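PDB 5GUF: CDP-archaeol synthase from Aeropyrum pernix K1, which probably catalyses the magnesium-dependent transfer of a cytidylyl group from CTP to an archaeal ether-lipid phosphate, giving CDP-archaeol and diphosphate. Local coordinates for residues Trp9-Leu20 with Gly138-Ala149; Leu85-Ala96 with Gly129-Tyr139. All blocks are in the same frame, centred on the assembly; numbering follows the deposited sequence.

Contact 1: residues Trp9-Leu20 with Gly138-Ala149; sequences WRIDNILEAIIL and GYTWTPRVAVEA. With MG (magnesium ion), chain D.
Ile11 runs alongside Trp141, its branches laid over the indole. Its CG2 methyl sits over the six-membered ring, 3.6 Å from the centroid and 9° off the normal. With CG2 anti to the backbone N, CG1 is left beside that N (chi1 -48°), and the chain runs on until CD1 meets CD1 of Tyr139. Helix 14-29 adds Ala17 and Leu20. Ala17 CB packs 3.5 Å from Trp141 CZ3, and also touches Val145 CG1. Leu20 divides its branches: CD1 lies over one face of the Tyr139 ring, and CD2 meets Trp141 CZ2. Trp9, from the loop before strand 10-11, occupies the opposite face of Tyr139, its ring plane turned 41° from the phenol.

Beneath these side chains the backbones form a two-stranded parallel sheet, 10-11 beside 140-141. Three bonds hold it: Thr140 N to Trp9 O (2.8 Å), Ile11 N to Thr140 O (2.7 Å) and Thr142 N to Ile11 O (3.0 Å). Each strand leads into a helix, N-capped by Asn13 and Thr142 respectively.

The other face of the sheet, with Arg10 and Thr140, is exposed and loosely packed. Thr142 CG2 lies over one face of the Arg10 guanidinium at 4.0 Å from CZ, and a salt bridge, with a weak hydrogen bond, joins Arg10 NH1 to Asp12 OD2. At the edge of strand 10-11 turned away from 140-141, a magnesium ion is bound by Arg10 O, Asp12 OD1, Glu16 and water, with Asp8 completing the protein ligands. Further along, a water bridges Ile14 N and Glu148 OE1.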
loop_
_atom_site.group_PDB
_atom_site.type_symbol
_atom_site.label_atom_id
_atom_site.label_comp_id
_atom_site.label_asym_id
_atom_site.label_seq_id
_atom_site.Cartn_x
_atom_site.Cartn_y
_atom_site.Cartn_z
ATOM N N TRP A 9 23.987 5.091 -9.420
ATOM C CA TRP A 9 22.971 4.295 -10.094
ATOM C C TRP A 9 22.386 3.213 -9.204
ATOM O O TRP A 9 21.331 2.666 -9.527
ATOM C CB TRP A 9 23.553 3.646 -11.342
ATOM C CG TRP A 9 23.914 4.586 -12.443
ATOM C CD1 TRP A 9 25.177 5.011 -12.783
ATOM C CD2 TRP A 9 23.014 5.210 -13.373
ATOM N NE1 TRP A 9 25.110 5.860 -13.861
ATOM C CE2 TRP A 9 23.801 5.993 -14.251
ATOM C CE3 TRP A 9 21.620 5.187 -13.545
ATOM C CZ2 TRP A 9 23.240 6.752 -15.288
ATOM C CZ3 TRP A 9 21.059 5.944 -14.578
ATOM C CH2 TRP A 9 21.876 6.718 -15.437
ATOM N N ARG A 10 23.035 2.899 -8.096
ATOM C CA ARG A 10 22.532 1.912 -7.156
ATOM C C ARG A 10 21.965 2.655 -5.951
ATOM O O ARG A 10 22.704 3.100 -5.071
ATOM C CB ARG A 10 23.637 0.946 -6.753
ATOM C CG ARG A 10 23.151 -0.121 -5.815
ATOM C CD ARG A 10 24.290 -1.033 -5.396
ATOM N NE ARG A 10 23.805 -2.385 -5.142
ATOM C CZ ARG A 10 23.697 -2.911 -3.931
ATOM N NH1 ARG A 10 24.040 -2.192 -2.866
ATOM N NH2 ARG A 10 23.245 -4.150 -3.784
ATOM N N ILE A 11 20.645 2.779 -5.909
ATOM C CA ILE A 11 19.957 3.463 -4.816
ATOM C C ILE A 11 19.948 2.508 -3.628
ATOM O O ILE A 11 19.136 1.581 -3.573
ATOM C CB ILE A 11 18.540 3.881 -5.209
ATOM C CG1 ILE A 11 18.596 4.572 -6.565
ATOM C CG2 ILE A 11 17.916 4.760 -4.111
ATOM C CD1 ILE A 11 19.472 5.803 -6.555
ATOM N N ASP A 12 20.832 2.753 -2.660
ATOM C CA ASP A 12 21.023 1.806 -1.571
ATOM C C ASP A 12 21.133 2.483 -0.215
ATOM O O ASP A 12 21.560 1.841 0.746
ATOM C CB ASP A 12 22.265 0.927 -1.820
ATOM C CG ASP A 12 23.505 1.738 -2.221
ATOM O OD1 ASP A 12 23.528 2.981 -2.058
ATOM O OD2 ASP A 12 24.474 1.113 -2.705
ATOM N N ASN A 13 20.762 3.748 -0.093
ATOM C CA ASN A 13 20.583 4.319 1.228
ATOM C C ASN A 13 19.480 5.365 1.147
ATOM O O ASN A 13 19.199 5.909 0.074
ATOM C CB ASN A 13 21.899 4.894 1.776
ATOM C CG ASN A 13 22.299 6.173 1.104
ATOM O OD1 ASN A 13 21.854 7.256 1.489
ATOM N ND2 ASN A 13 23.132 6.062 0.085
ATOM N N ILE A 14 18.859 5.638 2.298
ATOM C CA ILE A 14 17.606 6.387 2.321
ATOM C C ILE A 14 17.825 7.841 1.945
ATOM O O ILE A 14 16.947 8.462 1.336
ATOM C CB ILE A 14 16.908 6.260 3.690
ATOM C CG1 ILE A 14 15.532 6.933 3.654
ATOM C CG2 ILE A 14 17.746 6.887 4.790
ATOM C CD1 ILE A 14 14.591 6.362 2.593
ATOM N N LEU A 15 18.988 8.408 2.275
ATOM C CA LEU A 15 19.259 9.788 1.888
ATOM C C LEU A 15 19.417 9.913 0.379
ATOM O O LEU A 15 18.940 10.885 -0.226
ATOM C CB LEU A 15 20.504 10.300 2.608
ATOM C CG LEU A 15 21.034 11.662 2.137
ATOM C CD1 LEU A 15 19.949 12.718 2.213
ATOM C CD2 LEU A 15 22.284 12.100 2.940
ATOM N N GLU A 16 20.058 8.923 -0.247
ATOM C CA GLU A 16 20.211 8.928 -1.698
ATOM C C GLU A 16 18.859 8.748 -2.382
ATOM O O GLU A 16 18.564 9.417 -3.379
ATOM C CB GLU A 16 21.224 7.839 -2.091
ATOM C CG GLU A 16 21.402 7.523 -3.579
ATOM C CD GLU A 16 22.574 6.539 -3.834
ATOM O OE1 GLU A 16 23.420 6.798 -4.723
ATOM O OE2 GLU A 16 22.654 5.511 -3.127
ATOM N N ALA A 17 18.004 7.884 -1.834
ATOM C CA ALA A 17 16.640 7.786 -2.345
ATOM C C ALA A 17 15.898 9.098 -2.158
ATOM O O ALA A 17 15.123 9.515 -3.025
ATOM C CB ALA A 17 15.888 6.655 -1.642
ATOM N N ILE A 18 16.124 9.768 -1.030
ATOM C CA ILE A 18 15.383 10.994 -0.777
ATOM C C ILE A 18 15.824 12.079 -1.744
ATOM O O ILE A 18 14.993 12.849 -2.239
ATOM C CB ILE A 18 15.537 11.402 0.695
ATOM C CG1 ILE A 18 14.593 10.554 1.558
ATOM C CG2 ILE A 18 15.276 12.886 0.875
ATOM C CD1 ILE A 18 14.952 10.549 3.030
ATOM N N ILE A 19 17.115 12.117 -2.090
ATOM C CA ILE A 19 17.577 13.101 -3.066
ATOM C C ILE A 19 16.992 12.805 -4.436
ATOM O O ILE A 19 16.497 13.698 -5.133
ATOM C CB ILE A 19 19.112 13.141 -3.116
ATOM C CG1 ILE A 19 19.676 13.572 -1.777
ATOM C CG2 ILE A 19 19.592 14.076 -4.226
ATOM C CD1 ILE A 19 21.181 13.677 -1.803
ATOM N N LEU A 20 17.059 11.546 -4.856
ATOM C CA LEU A 20 16.524 11.193 -6.163
ATOM C C LEU A 20 15.026 11.483 -6.246
ATOM O O LEU A 20 14.531 11.964 -7.273
ATOM C CB LEU A 20 16.825 9.722 -6.450
ATOM C CG LEU A 20 16.419 9.177 -7.814
ATOM C CD1 LEU A 20 17.231 9.834 -8.933
ATOM C CD2 LEU A 20 16.618 7.675 -7.798
ATOM N N GLY A 138 17.387 3.443 -15.670
ATOM C CA GLY A 138 18.622 2.728 -15.421
ATOM C C GLY A 138 19.046 2.635 -13.972
ATOM O O GLY A 138 20.093 2.044 -13.701
ATOM N N TYR A 139 18.285 3.189 -13.031
ATOM C CA TYR A 139 18.606 3.067 -11.615
ATOM C C TYR A 139 18.219 1.694 -11.081
ATOM O O TYR A 139 17.163 1.152 -11.413
ATOM C CB TYR A 139 17.876 4.147 -10.793
ATOM C CG TYR A 139 18.379 5.547 -11.037
ATOM C CD1 TYR A 139 19.447 6.057 -10.308
ATOM C CD2 TYR A 139 17.805 6.349 -12.015
ATOM C CE1 TYR A 139 19.915 7.338 -10.539
ATOM C CE2 TYR A 139 18.277 7.607 -12.257
ATOM C CZ TYR A 139 19.328 8.097 -11.522
ATOM O OH TYR A 139 19.777 9.359 -11.777
ATOM N N THR A 140 19.048 1.148 -10.209
ATOM C CA THR A 140 18.697 -0.058 -9.481
ATOM C C THR A 140 18.450 0.315 -8.031
ATOM O O THR A 140 19.291 0.966 -7.405
ATOM C CB THR A 140 19.793 -1.121 -9.581
ATOM O OG1 THR A 140 19.811 -1.657 -10.910
ATOM C CG2 THR A 140 19.555 -2.266 -8.566
ATOM N N TRP A 141 17.296 -0.088 -7.503
ATOM C CA TRP A 141 16.968 0.108 -6.098
ATOM C C TRP A 141 17.233 -1.183 -5.339
ATOM O O TRP A 141 16.984 -2.269 -5.856
ATOM C CB TRP A 141 15.501 0.507 -5.927
ATOM C CG TRP A 141 15.203 1.906 -6.367
ATOM C CD1 TRP A 141 15.266 2.391 -7.635
ATOM C CD2 TRP A 141 14.825 3.006 -5.536
ATOM N NE1 TRP A 141 14.949 3.719 -7.650
ATOM C CE2 TRP A 141 14.673 4.126 -6.374
ATOM C CE3 TRP A 141 14.589 3.152 -4.168
ATOM C CZ2 TRP A 141 14.278 5.374 -5.894
ATOM C CZ3 TRP A 141 14.203 4.393 -3.691
ATOM C CH2 TRP A 141 14.053 5.486 -4.552
ATOM N N THR A 142 17.739 -1.068 -4.130
ATOM C CA THR A 142 17.581 -2.242 -3.288
ATOM C C THR A 142 16.149 -2.300 -2.757
ATOM O O THR A 142 15.513 -1.257 -2.539
ATOM C CB THR A 142 18.557 -2.232 -2.116
ATOM O OG1 THR A 142 18.254 -1.126 -1.265
ATOM C CG2 THR A 142 20.000 -2.112 -2.626
ATOM N N PRO A 143 15.617 -3.510 -2.570
ATOM C CA PRO A 143 14.259 -3.625 -2.020
ATOM C C PRO A 143 14.112 -2.938 -0.683
ATOM O O PRO A 143 13.079 -2.312 -0.432
ATOM C CB PRO A 143 14.053 -5.145 -1.911
ATOM C CG PRO A 143 14.998 -5.729 -2.917
ATOM C CD PRO A 143 16.198 -4.818 -2.929
ATOM N N ARG A 144 15.126 -3.026 0.183
ATOM C CA ARG A 144 15.028 -2.407 1.502
ATOM C C ARG A 144 14.882 -0.895 1.395
ATOM O O ARG A 144 14.048 -0.293 2.082
ATOM C CB ARG A 144 16.253 -2.758 2.348
ATOM C CG ARG A 144 16.284 -1.995 3.661
ATOM C CD ARG A 144 17.442 -2.363 4.574
ATOM N NE ARG A 144 17.441 -3.785 4.948
ATOM C CZ ARG A 144 16.755 -4.319 5.963
ATOM N NH1 ARG A 144 15.949 -3.577 6.722
ATOM N NH2 ARG A 144 16.852 -5.616 6.198
ATOM N N VAL A 145 15.672 -0.264 0.528
ATOM C CA VAL A 145 15.589 1.184 0.418
ATOM C C VAL A 145 14.323 1.590 -0.334
ATOM O O VAL A 145 13.787 2.678 -0.109
ATOM C CB VAL A 145 16.896 1.711 -0.210
ATOM C CG1 VAL A 145 16.778 3.127 -0.686
ATOM C CG2 VAL A 145 18.016 1.619 0.826
ATOM N N ALA A 146 13.798 0.720 -1.198
ATOM C CA ALA A 146 12.510 0.997 -1.827
ATOM C C ALA A 146 11.381 0.971 -0.802
ATOM O O ALA A 146 10.447 1.775 -0.877
ATOM C CB ALA A 146 12.236 -0.008 -2.944
ATOM N N VAL A 147 11.454 0.064 0.167
ATOM C CA VAL A 147 10.476 0.046 1.246
ATOM C C VAL A 147 10.675 1.239 2.178
ATOM O O VAL A 147 9.712 1.918 2.554
ATOM C CB VAL A 147 10.561 -1.287 2.007
ATOM C CG1 VAL A 147 9.665 -1.254 3.246
ATOM C CG2 VAL A 147 10.190 -2.445 1.081
ATOM N N GLU A 148 11.926 1.517 2.564
ATOM C CA GLU A 148 12.192 2.632 3.472
ATOM C C GLU A 148 11.655 3.943 2.914
ATOM O O GLU A 148 10.956 4.677 3.610
ATOM C CB GLU A 148 13.691 2.749 3.754
ATOM C CG GLU A 148 14.222 1.638 4.634
ATOM C CD GLU A 148 15.732 1.648 4.753
ATOM O OE1 GLU A 148 16.382 2.555 4.181
ATOM O OE2 GLU A 148 16.271 0.749 5.430
ATOM N N ALA A 149 11.977 4.249 1.658
ATOM C CA ALA A 149 11.479 5.475 1.037
ATOM C C ALA A 149 9.952 5.534 1.047
ATOM O O ALA A 149 9.369 6.589 1.328
ATOM C CB ALA A 149 12.009 5.593 -0.392
HETATM MG MG MG D . 24.255 4.287 -4.098
HETATM O O HOH W 1 26.046 2.513 -3.990
HETATM O O HOH W 2 19.411 3.576 4.312
HETATM O O HOH W 3 25.343 4.733 -2.748
#

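Contact 2: residues Leu85-Ala96 with Gly129-Tyr139; sequences LAVHSPAIALGA and GALAVSIALGY
His88 reaches from helix 84-109 to Tyr139, just past the end of helix 121-136. Its CB and CG lie 3.6 and 3.7 Å from Leu137 CD1, the two side chains running antiparallel. On one side of the ring ND1 meets Tyr139 OH at 2.7 Å, a hydrogen bond that either could donate. The hydroxyl lies in the imidazole plane, at its edge, and the ring planes stand at 83°. CD2, on the other side, stays near Leu137 CD1; CE1, further out, is also near the hydroxyl. With an alanine in place of His88, the Tyr139 hydroxyl would probably lose its imidazole partner, and a gap would open beside Leu137 CD1.

Further along, the two antiparallel helices, predicted to span the membrane, meet at Gly95. Gly129 CA approaches Gly95 O at 3.3 Å in a CA-H...O contact, and Val133 CG2 packs 3.6 Å from Gly95 CA. A side chain on either glycine would clash; without one, the segment axes come within 7.1 Å, the close small-residue packing known from transmembrane helix pairs. Alongside, Ile92 CG2 meets Ala130 CB.

Small residues thus join the backbones at one end; at the other, buried ND1 and OH satisfy each other.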
loop_
_atom_site.group_PDB
_atom_site.type_symbol
_atom_site.label_atom_id
_atom_site.label_comp_id
_atom_site.label_asym_id
_atom_site.label_seq_id
_atom_site.Cartn_x
_atom_site.Cartn_y
_atom_site.Cartn_z
ATOM N N LEU A 85 20.966 14.310 -12.570
ATOM C CA LEU A 85 19.718 14.614 -11.869
ATOM C C LEU A 85 18.944 15.755 -12.519
ATOM O O LEU A 85 17.710 15.789 -12.430
ATOM C CB LEU A 85 19.990 14.959 -10.403
ATOM C CG LEU A 85 20.661 13.860 -9.564
ATOM C CD1 LEU A 85 20.381 14.040 -8.061
ATOM C CD2 LEU A 85 20.223 12.472 -10.053
ATOM N N ALA A 86 19.627 16.716 -13.145
ATOM C CA ALA A 86 18.879 17.773 -13.808
ATOM C C ALA A 86 18.210 17.269 -15.071
ATOM O O ALA A 86 17.191 17.824 -15.489
ATOM C CB ALA A 86 19.781 18.963 -14.130
ATOM N N VAL A 87 18.766 16.232 -15.682
ATOM C CA VAL A 87 18.185 15.640 -16.876
ATOM C C VAL A 87 17.102 14.625 -16.525
ATOM O O VAL A 87 16.084 14.545 -17.206
ATOM C CB VAL A 87 19.315 15.003 -17.709
ATOM C CG1 VAL A 87 18.752 14.167 -18.874
ATOM C CG2 VAL A 87 20.261 16.084 -18.202
ATOM N N HIS A 88 17.303 13.854 -15.454
ATOM C CA HIS A 88 16.384 12.784 -15.080
ATOM C C HIS A 88 15.149 13.288 -14.336
ATOM O O HIS A 88 14.062 12.693 -14.456
ATOM C CB HIS A 88 17.111 11.776 -14.196
ATOM C CG HIS A 88 18.132 10.963 -14.920
ATOM N ND1 HIS A 88 19.101 10.231 -14.265
ATOM C CD2 HIS A 88 18.328 10.751 -16.244
ATOM C CE1 HIS A 88 19.856 9.613 -15.155
ATOM N NE2 HIS A 88 19.402 9.904 -16.362
ATOM N N SER A 89 15.303 14.347 -13.533
ATOM C CA SER A 89 14.215 14.763 -12.652
ATOM C C SER A 89 12.956 15.165 -13.407
ATOM O O SER A 89 11.856 14.891 -12.896
ATOM C CB SER A 89 14.681 15.896 -11.733
ATOM O OG SER A 89 15.709 15.442 -10.854
ATOM N N PRO A 90 13.022 15.797 -14.587
ATOM C CA PRO A 90 11.773 16.010 -15.340
ATOM C C PRO A 90 11.034 14.714 -15.655
ATOM O O PRO A 90 9.814 14.641 -15.444
ATOM C CB PRO A 90 12.247 16.729 -16.616
ATOM C CG PRO A 90 13.532 17.415 -16.205
ATOM C CD PRO A 90 14.177 16.459 -15.235
ATOM N N ALA A 91 11.738 13.689 -16.155
ATOM C CA ALA A 91 11.077 12.414 -16.431
ATOM C C ALA A 91 10.499 11.804 -15.157
ATOM O O ALA A 91 9.382 11.273 -15.172
ATOM C CB ALA A 91 12.053 11.439 -17.096
ATOM N N ILE A 92 11.245 11.878 -14.044
ATOM C CA ILE A 92 10.759 11.337 -12.776
ATOM C C ILE A 92 9.535 12.110 -12.299
ATOM O O ILE A 92 8.553 11.516 -11.829
ATOM C CB ILE A 92 11.883 11.344 -11.718
ATOM C CG1 ILE A 92 13.034 10.418 -12.147
ATOM C CG2 ILE A 92 11.360 10.928 -10.343
ATOM C CD1 ILE A 92 14.057 10.129 -11.056
ATOM N N ALA A 93 9.575 13.444 -12.412
ATOM C CA ALA A 93 8.396 14.254 -12.127
ATOM C C ALA A 93 7.191 13.781 -12.933
ATOM O O ALA A 93 6.078 13.694 -12.401
ATOM C CB ALA A 93 8.678 15.729 -12.432
ATOM N N LEU A 94 7.396 13.494 -14.225
ATOM C CA LEU A 94 6.309 12.980 -15.057
ATOM C C LEU A 94 5.782 11.654 -14.521
ATOM O O LEU A 94 4.566 11.441 -14.468
ATOM C CB LEU A 94 6.766 12.823 -16.511
ATOM C CG LEU A 94 6.906 14.169 -17.228
ATOM C CD1 LEU A 94 7.402 14.009 -18.652
ATOM C CD2 LEU A 94 5.585 14.940 -17.196
ATOM N N GLY A 95 6.676 10.756 -14.112
ATOM C CA GLY A 95 6.220 9.511 -13.517
ATOM C C GLY A 95 5.435 9.730 -12.237
ATOM O O GLY A 95 4.444 9.045 -11.974
ATOM N N ALA A 96 5.868 10.681 -11.415
ATOM C CA ALA A 96 5.095 10.986 -10.224
ATOM C C ALA A 96 3.715 11.496 -10.602
ATOM O O ALA A 96 2.714 11.092 -10.003
ATOM C CB ALA A 96 5.829 12.013 -9.363
ATOM N N GLY A 129 4.871 5.501 -9.505
ATOM C CA GLY A 129 5.170 5.988 -10.845
ATOM C C GLY A 129 6.592 6.519 -10.968
ATOM O O GLY A 129 7.306 6.212 -11.926
ATOM N N ALA A 130 7.019 7.329 -10.001
ATOM C CA ALA A 130 8.368 7.886 -10.039
ATOM C C ALA A 130 9.415 6.783 -9.924
ATOM O O ALA A 130 10.395 6.757 -10.682
ATOM C CB ALA A 130 8.540 8.916 -8.922
ATOM N N LEU A 131 9.202 5.850 -8.996
ATOM C CA LEU A 131 10.071 4.683 -8.871
ATOM C C LEU A 131 10.158 3.892 -10.177
ATOM O O LEU A 131 11.252 3.468 -10.577
ATOM C CB LEU A 131 9.570 3.787 -7.737
ATOM C CG LEU A 131 10.340 2.495 -7.491
ATOM C CD1 LEU A 131 11.611 2.790 -6.703
ATOM C CD2 LEU A 131 9.457 1.540 -6.722
ATOM N N ALA A 132 9.018 3.674 -10.850
ATOM C CA ALA A 132 9.031 2.958 -12.123
ATOM C C ALA A 132 9.888 3.679 -13.146
ATOM O O ALA A 132 10.652 3.041 -13.880
ATOM C CB ALA A 132 7.609 2.772 -12.669
ATOM N N VAL A 133 9.771 5.011 -13.214
ATOM C CA VAL A 133 10.531 5.786 -14.195
ATOM C C VAL A 133 12.016 5.761 -13.866
ATOM O O VAL A 133 12.861 5.604 -14.756
ATOM C CB VAL A 133 9.986 7.228 -14.280
ATOM C CG1 VAL A 133 10.915 8.126 -15.075
ATOM C CG2 VAL A 133 8.614 7.233 -14.922
ATOM N N SER A 134 12.367 5.905 -12.592
ATOM C CA SER A 134 13.780 5.833 -12.237
ATOM C C SER A 134 14.390 4.491 -12.665
ATOM O O SER A 134 15.535 4.445 -13.124
ATOM C CB SER A 134 13.959 6.077 -10.737
ATOM O OG SER A 134 13.717 4.912 -9.980
ATOM N N ILE A 135 13.630 3.396 -12.552
ATOM C CA ILE A 135 14.122 2.090 -13.000
ATOM C C ILE A 135 14.192 2.030 -14.522
ATOM O O ILE A 135 15.181 1.564 -15.087
ATOM C CB ILE A 135 13.235 0.966 -12.432
ATOM C CG1 ILE A 135 13.452 0.838 -10.914
ATOM C CG2 ILE A 135 13.477 -0.345 -13.196
ATOM C CD1 ILE A 135 12.464 -0.088 -10.221
ATOM N N ALA A 136 13.168 2.534 -15.216
ATOM C CA ALA A 136 13.291 2.677 -16.663
ATOM C C ALA A 136 14.494 3.544 -17.063
ATOM O O ALA A 136 15.057 3.362 -18.150
ATOM C CB ALA A 136 12.005 3.252 -17.236
ATOM N N LEU A 137 14.908 4.488 -16.209
ATOM C CA LEU A 137 16.057 5.316 -16.544
ATOM C C LEU A 137 17.381 4.594 -16.338
ATOM O O LEU A 137 18.417 5.102 -16.778
ATOM C CB LEU A 137 16.049 6.607 -15.717
ATOM C CG LEU A 137 15.026 7.694 -16.078
ATOM C CD1 LEU A 137 15.146 8.857 -15.108
ATOM C CD2 LEU A 137 15.170 8.189 -17.524
ATOM N N GLY A 138 17.387 3.443 -15.670
ATOM C CA GLY A 138 18.622 2.728 -15.421
ATOM C C GLY A 138 19.046 2.635 -13.972
ATOM O O GLY A 138 20.093 2.044 -13.701
ATOM N N TYR A 139 18.285 3.189 -13.031
ATOM C CA TYR A 139 18.606 3.067 -11.615
ATOM C C TYR A 139 18.219 1.694 -11.081
ATOM O O TYR A 139 17.163 1.152 -11.413
ATOM C CB TYR A 139 17.876 4.147 -10.793
ATOM C CG TYR A 139 18.379 5.547 -11.037
ATOM C CD1 TYR A 139 19.447 6.057 -10.308
ATOM C CD2 TYR A 139 17.805 6.349 -12.015
ATOM C CE1 TYR A 139 19.915 7.338 -10.539
ATOM C CE2 TYR A 139 18.277 7.607 -12.257
ATOM C CZ TYR A 139 19.328 8.097 -11.522
ATOM O OH TYR A 139 19.777 9.359 -11.777
#

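From the N terminus, the chain runs through strand 10-11 into helix 14-29. It later enters helix 84-109, the first side of contact 2. Helix 121-136 returns beside it, so contact 2 closes a loop with 32 residues between its segments. The next strand, 140-141, then pairs with 10-11, and contact 1 closes the larger loop of 117 residues. Contact 2 is nested inside it. The two share Gly138 and Tyr139 and also touch directly: Trp141 NE1 probably hydrogen-bonds Ser134 OG, and Trp9 packs on His88. Together they tie the N-terminal strand and helix, helix 84-109, helix 121-136 and helix 143-161 into one unit.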